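Local coordinates for hemopexin fold protein CP4 (Vigna unguiculata, PDB 3OYO), which is a seed protein of uncertain function that adopts the four-bladed beta-propeller fold of haemopexins and binds calcium, at residues T40-I45 with K220-V225; T165-G170 with G207-I212. One frame throughout, in Å; residues are numbered along the deposited sequence.

In the fold
Both interactions bring a loop or tail that follows a short helix against the outermost strand of a four-stranded blade. In interaction 2, 165-170 leads out of the third blade and packs on strand 205-211 of the fourth; in interaction 1, the C-terminal tail 220-225 leaves the fourth blade and packs on strand 37-44, so that the last blade's tail meets the first blade. L42 and I209 hold matching places, each two residues before the cap of a short helix. Interactions 1 and 2 have centres 22 Å apart and nearest atoms about 6 Å apart. Neither contact reaches the calcium ion bound by N5, D63, D119 and D172: the side chains of F223 and F167 are about 12 and 11 Å from it.

Interaction 1: residues T40-I45 with K220-V225; sequences TNLRLI and KGIFPV
L42 meets the F223 ring obliquely, its CD1 lying 4.1 Å from F223 CE2 and about as far from CZ, while one face of that ring is covered by V225. Here V225 CG2 sits 3.8 Å above the plane, over the ring centre; the cis peptide before P224 is consistent with the sharp return of the chain that brings V225 back over F223. The same methyl also meets L42 tip to tip: L42 CD1 and V225 CG2 are modelled 3.2 Å apart, a carbon-carbon distance so short that its exact value is doubtful, though the contact itself stands, and L42 CD2 lies 3.8 Å from V225 CG2. L42 reaches this far because its CG is anti to the backbone N (chi1 -177°), which carries CG and its two methyls across to the tail. Nearer the backbone, L42 CB touches I222 CG2 at 4.0 Å. No hydrogen bond crosses, so the 159 Å² buried here is apolar packing centred on one leucine. With an alanine here both methyls are gone, which would probably leave V225 CG2 without its mate and open a gap beside the F223 ring. The tail follows helix 212-215 of the last propeller blade and lies against the first: L42 also touches K23 and V25 of strand 23-28, and F223 and V225 both rest on A20 of strand 15-20.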
loop_
_atom_site.group_PDB
_atom_site.type_symbol
_atom_site.label_atom_id
_atom_site.label_comp_id
_atom_site.label_asym_id
_atom_site.label_seq_id
_atom_site.Cartn_x
_atom_site.Cartn_y
_atom_site.Cartn_z
ATOM N N THR A 40 -10.184 -13.813 4.662
ATOM C CA THR A 40 -11.447 -13.183 4.255
ATOM C C THR A 40 -11.583 -13.247 2.755
ATOM O O THR A 40 -10.830 -12.588 2.035
ATOM C CB THR A 40 -11.549 -11.709 4.675
ATOM O OG1 THR A 40 -11.483 -11.622 6.089
ATOM C CG2 THR A 40 -12.887 -11.164 4.243
ATOM N N ASN A 41 -12.544 -14.038 2.292
ATOM C CA ASN A 41 -12.851 -14.174 0.862
ATOM C C ASN A 41 -13.158 -12.856 0.178
ATOM O O ASN A 41 -13.604 -11.906 0.829
ATOM C CB ASN A 41 -13.993 -15.159 0.642
ATOM C CG ASN A 41 -13.514 -16.585 0.662
ATOM O OD1 ASN A 41 -12.629 -16.953 -0.115
ATOM N ND2 ASN A 41 -14.072 -17.400 1.559
ATOM N N LEU A 42 -12.890 -12.810 -1.125
ATOM C CA LEU A 42 -13.062 -11.608 -1.907
ATOM C C LEU A 42 -14.467 -11.091 -1.679
ATOM O O LEU A 42 -15.433 -11.852 -1.803
ATOM C CB LEU A 42 -12.857 -11.882 -3.393
ATOM C CG LEU A 42 -12.930 -10.668 -4.372
ATOM C CD1 LEU A 42 -11.575 -9.967 -4.457
ATOM C CD2 LEU A 42 -13.297 -11.180 -5.798
ATOM N N ARG A 43 -14.564 -9.811 -1.330
ATOM C CA ARG A 43 -15.869 -9.167 -1.104
ATOM C C ARG A 43 -15.770 -7.661 -1.199
ATOM O O ARG A 43 -14.661 -7.060 -1.247
ATOM C CB ARG A 43 -16.439 -9.539 0.252
ATOM C CG ARG A 43 -15.568 -9.160 1.428
ATOM C CD ARG A 43 -15.807 -10.228 2.432
ATOM N NE ARG A 43 -15.730 -9.787 3.811
ATOM C CZ ARG A 43 -16.733 -9.247 4.483
ATOM N NH1 ARG A 43 -17.904 -9.054 3.889
ATOM N NH2 ARG A 43 -16.552 -8.902 5.753
ATOM N N LEU A 44 -16.931 -7.033 -1.247
ATOM C CA LEU A 44 -16.974 -5.581 -1.314
ATOM C C LEU A 44 -16.258 -4.944 -0.155
ATOM O O LEU A 44 -16.332 -5.392 0.982
ATOM C CB LEU A 44 -18.423 -5.085 -1.375
ATOM C CG LEU A 44 -19.124 -5.211 -2.728
ATOM C CD1 LEU A 44 -20.616 -4.817 -2.529
ATOM C CD2 LEU A 44 -18.477 -4.332 -3.746
ATOM N N ILE A 45 -15.565 -3.869 -0.451
ATOM C CA ILE A 45 -14.892 -3.088 0.565
ATOM C C ILE A 45 -15.910 -2.612 1.608
ATOM O O ILE A 45 -15.665 -2.680 2.835
ATOM C CB ILE A 45 -14.154 -1.897 -0.102
ATOM C CG1 ILE A 45 -12.978 -2.428 -0.946
ATOM C CG2 ILE A 45 -13.720 -0.882 0.941
ATOM C CD1 ILE A 45 -12.341 -1.403 -1.848
ATOM N N LYS A 220 -5.070 -17.507 -7.276
ATOM C CA LYS A 220 -5.439 -18.077 -8.584
ATOM C C LYS A 220 -6.934 -18.354 -8.664
ATOM O O LYS A 220 -7.496 -18.969 -7.773
ATOM C CB LYS A 220 -4.661 -19.358 -8.863
ATOM C CG LYS A 220 -3.195 -19.168 -9.088
ATOM C CD LYS A 220 -2.570 -20.565 -9.261
ATOM C CE LYS A 220 -1.057 -20.547 -9.515
ATOM N NZ LYS A 220 -0.607 -21.976 -9.341
ATOM N N GLY A 221 -7.554 -17.858 -9.732
ATOM C CA GLY A 221 -8.989 -18.038 -9.973
ATOM C C GLY A 221 -9.857 -17.075 -9.207
ATOM O O GLY A 221 -11.062 -17.234 -9.144
ATOM N N ILE A 222 -9.220 -16.069 -8.616
ATOM C CA ILE A 222 -9.889 -15.060 -7.821
ATOM C C ILE A 222 -9.382 -13.727 -8.313
ATOM O O ILE A 222 -10.168 -12.797 -8.513
ATOM C CB ILE A 222 -9.601 -15.257 -6.312
ATOM C CG1 ILE A 222 -10.070 -16.662 -5.882
ATOM C CG2 ILE A 222 -10.249 -14.127 -5.482
ATOM C CD1 ILE A 222 -9.753 -17.041 -4.455
ATOM N N PHE A 223 -8.065 -13.646 -8.520
ATOM C CA PHE A 223 -7.422 -12.476 -9.091
ATOM C C PHE A 223 -6.976 -12.893 -10.484
ATOM O O PHE A 223 -6.601 -14.031 -10.676
ATOM C CB PHE A 223 -6.226 -12.017 -8.209
ATOM C CG PHE A 223 -6.637 -11.173 -7.035
ATOM C CD1 PHE A 223 -6.500 -9.783 -7.077
ATOM C CD2 PHE A 223 -7.215 -11.747 -5.926
ATOM C CE1 PHE A 223 -6.905 -8.982 -5.981
ATOM C CE2 PHE A 223 -7.653 -10.958 -4.839
ATOM C CZ PHE A 223 -7.496 -9.550 -4.891
ATOM N N PRO A 224 -7.057 -11.993 -11.481
ATOM C CA PRO A 224 -7.615 -10.639 -11.447
ATOM C C PRO A 224 -9.129 -10.603 -11.120
ATOM O O PRO A 224 -9.888 -11.495 -11.498
ATOM C CB PRO A 224 -7.342 -10.103 -12.860
ATOM C CG PRO A 224 -7.304 -11.361 -13.726
ATOM C CD PRO A 224 -6.579 -12.358 -12.830
ATOM N N VAL A 225 -9.531 -9.559 -10.413
ATOM C CA VAL A 225 -10.897 -9.365 -9.915
ATOM C C VAL A 225 -11.785 -8.730 -10.970
ATOM O O VAL A 225 -11.318 -8.045 -11.885
ATOM C CB VAL A 225 -10.862 -8.474 -8.657
ATOM C CG1 VAL A 225 -12.185 -7.747 -8.447
ATOM C CG2 VAL A 225 -10.459 -9.311 -7.421
ATOM O OXT VAL A 225 -13.011 -8.889 -10.883
#

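Interaction 2: residues T165-G170 with G207-I212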
loop_
_atom_site.group_PDB
_atom_site.type_symbol
_atom_site.label_atom_id
_atom_site.label_comp_id
_atom_site.label_asym_id
_atom_site.label_seq_id
_atom_site.Cartn_x
_atom_site.Cartn_y
_atom_site.Cartn_z
ATOM N N THR A 165 14.230 -1.830 -14.124
ATOM C CA THR A 165 13.183 -2.844 -13.952
ATOM C C THR A 165 11.813 -2.227 -14.270
ATOM O O THR A 165 11.702 -1.019 -14.491
ATOM C CB THR A 165 13.147 -3.345 -12.500
ATOM O OG1 THR A 165 12.575 -2.315 -11.673
ATOM C CG2 THR A 165 14.575 -3.659 -12.007
ATOM N N GLU A 166 10.770 -3.040 -14.248
ATOM C CA GLU A 166 9.421 -2.542 -14.527
ATOM C C GLU A 166 8.835 -1.614 -13.411
ATOM O O GLU A 166 7.873 -0.914 -13.624
ATOM C CB GLU A 166 8.504 -3.709 -14.927
ATOM C CG GLU A 166 7.343 -3.954 -14.024
ATOM C CD GLU A 166 7.649 -4.914 -12.893
ATOM O OE1 GLU A 166 8.771 -4.850 -12.374
ATOM O OE2 GLU A 166 6.753 -5.717 -12.511
ATOM N N PHE A 167 9.485 -1.580 -12.255
ATOM C CA PHE A 167 9.172 -0.704 -11.122
ATOM C C PHE A 167 9.715 0.705 -11.258
ATOM O O PHE A 167 9.270 1.622 -10.559
ATOM C CB PHE A 167 9.723 -1.329 -9.828
ATOM C CG PHE A 167 9.134 -2.669 -9.530
ATOM C CD1 PHE A 167 7.808 -2.790 -9.104
ATOM C CD2 PHE A 167 9.869 -3.831 -9.742
ATOM C CE1 PHE A 167 7.243 -4.060 -8.855
ATOM C CE2 PHE A 167 9.302 -5.116 -9.522
ATOM C CZ PHE A 167 7.982 -5.220 -9.064
ATOM N N GLU A 168 10.679 0.883 -12.161
ATOM C CA GLU A 168 11.335 2.167 -12.352
ATOM C C GLU A 168 10.378 3.295 -12.663
ATOM O O GLU A 168 10.592 4.455 -12.228
ATOM C CB GLU A 168 12.394 2.057 -13.472
ATOM C CG GLU A 168 13.218 3.319 -13.652
ATOM C CD GLU A 168 14.206 3.247 -14.805
ATOM O OE1 GLU A 168 14.806 4.297 -15.101
ATOM O OE2 GLU A 168 14.370 2.178 -15.424
ATOM N N SER A 169 9.342 3.000 -13.451
ATOM C CA SER A 169 8.404 4.068 -13.809
ATOM C C SER A 169 7.070 4.007 -13.029
ATOM O O SER A 169 6.089 4.628 -13.415
ATOM C CB SER A 169 8.157 4.120 -15.298
ATOM O OG SER A 169 7.431 2.977 -15.663
ATOM N N GLY A 170 7.046 3.246 -11.946
ATOM C CA GLY A 170 5.827 3.152 -11.176
ATOM C C GLY A 170 5.620 1.861 -10.443
ATOM O O GLY A 170 6.115 0.790 -10.846
ATOM N N GLY A 207 14.845 -8.886 -4.951
ATOM C CA GLY A 207 14.755 -10.314 -5.314
ATOM C C GLY A 207 14.488 -10.372 -6.790
ATOM O O GLY A 207 14.339 -9.324 -7.405
ATOM N N ASN A 208 14.395 -11.566 -7.374
ATOM C CA ASN A 208 13.958 -11.655 -8.784
ATOM C C ASN A 208 12.429 -11.465 -8.876
ATOM O O ASN A 208 11.678 -11.789 -7.933
ATOM C CB ASN A 208 14.440 -12.945 -9.477
ATOM C CG ASN A 208 14.351 -14.154 -8.574
ATOM O OD1 ASN A 208 13.279 -14.485 -8.085
ATOM N ND2 ASN A 208 15.488 -14.812 -8.329
ATOM N N ILE A 209 12.000 -10.899 -9.992
ATOM C CA ILE A 209 10.599 -10.541 -10.220
ATOM C C ILE A 209 9.830 -11.761 -10.686
ATOM O O ILE A 209 10.372 -12.546 -11.451
ATOM C CB ILE A 209 10.512 -9.413 -11.233
ATOM C CG1 ILE A 209 11.376 -8.228 -10.744
ATOM C CG2 ILE A 209 9.033 -9.043 -11.549
ATOM C CD1 ILE A 209 11.519 -7.122 -11.771
ATOM N N ARG A 210 8.599 -11.920 -10.175
ATOM C CA ARG A 210 7.774 -13.118 -10.396
ATOM C C ARG A 210 6.314 -12.742 -10.638
ATOM O O ARG A 210 5.877 -11.660 -10.243
ATOM C CB ARG A 210 7.787 -14.020 -9.159
ATOM C CG ARG A 210 9.058 -14.752 -8.969
ATOM C CD ARG A 210 9.114 -15.347 -7.588
ATOM N NE ARG A 210 10.433 -15.942 -7.388
ATOM C CZ ARG A 210 10.900 -16.417 -6.237
ATOM N NH1 ARG A 210 10.155 -16.357 -5.136
ATOM N NH2 ARG A 210 12.129 -16.941 -6.190
ATOM N N PRO A 211 5.567 -13.620 -11.318
ATOM C CA PRO A 211 4.155 -13.356 -11.504
ATOM C C PRO A 211 3.457 -13.501 -10.162
ATOM O O PRO A 211 3.757 -14.404 -9.391
ATOM C CB PRO A 211 3.722 -14.442 -12.490
ATOM C CG PRO A 211 5.004 -14.832 -13.231
ATOM C CD PRO A 211 6.001 -14.806 -12.095
ATOM N N ILE A 212 2.538 -12.586 -9.890
ATOM C CA ILE A 212 1.796 -12.579 -8.631
ATOM C C ILE A 212 1.116 -13.936 -8.338
ATOM O O ILE A 212 1.125 -14.456 -7.200
ATOM C CB ILE A 212 0.729 -11.438 -8.643
ATOM C CG1 ILE A 212 1.428 -10.071 -8.624
ATOM C CG2 ILE A 212 -0.209 -11.566 -7.456
ATOM C CD1 ILE A 212 0.466 -8.821 -8.934
#
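T165 and I209 have the nearest pair of CA atoms, 8.9 Å apart, too far for backbone pairing, so side chains alone join this interblade linker of the beta-propeller to the outer strand of the fourth blade. The linker is folded by two overlapping type I beta turns, T165 to E168 and F167 to G170. Their closing bonds run from E168 N to T165 O at 3.2 Å and from G170 N to F167 O at 3.1 Å. An ST turn overlays the first: T165 OG1 accepts from F167 N at 3.2 Å, with an N-H...O angle of 144°, and is also bonded to L162 O. K187 NZ bonds the carbonyls of E166 and G170, tying the linker to strand 182-187. The opposing segment is more extended, with R210 and P211 in strand conformation ahead of a short helix.

From that strand, I209 alone reaches the linker, and it supplies 73 Å² of the 127 Å² buried. With CG1 anti to the carbonyl carbon (chi1 -55°), the branch ending in CD1 points at the linker and runs antiparallel to the side chains of F167 and E166. I209 CG1 lies in the plane of the F167 ring, at its edge, 3.9 Å from CE2; the terminal CD1 is 3.7 Å from that same CE2 but approaches obliquely. F167 is buried and also packs on L185 and V192, which lie on the two inner strands, 182-187 and 190-195. E166 bends back at chi2 to lay its carboxylate carbon CD 3.7 Å above the centre of one F167 ring face. That places E166 OE1 3.6 Å from the I209 CD1 methyl, where this oxygen is buried by the contact and has no polar partner in the model.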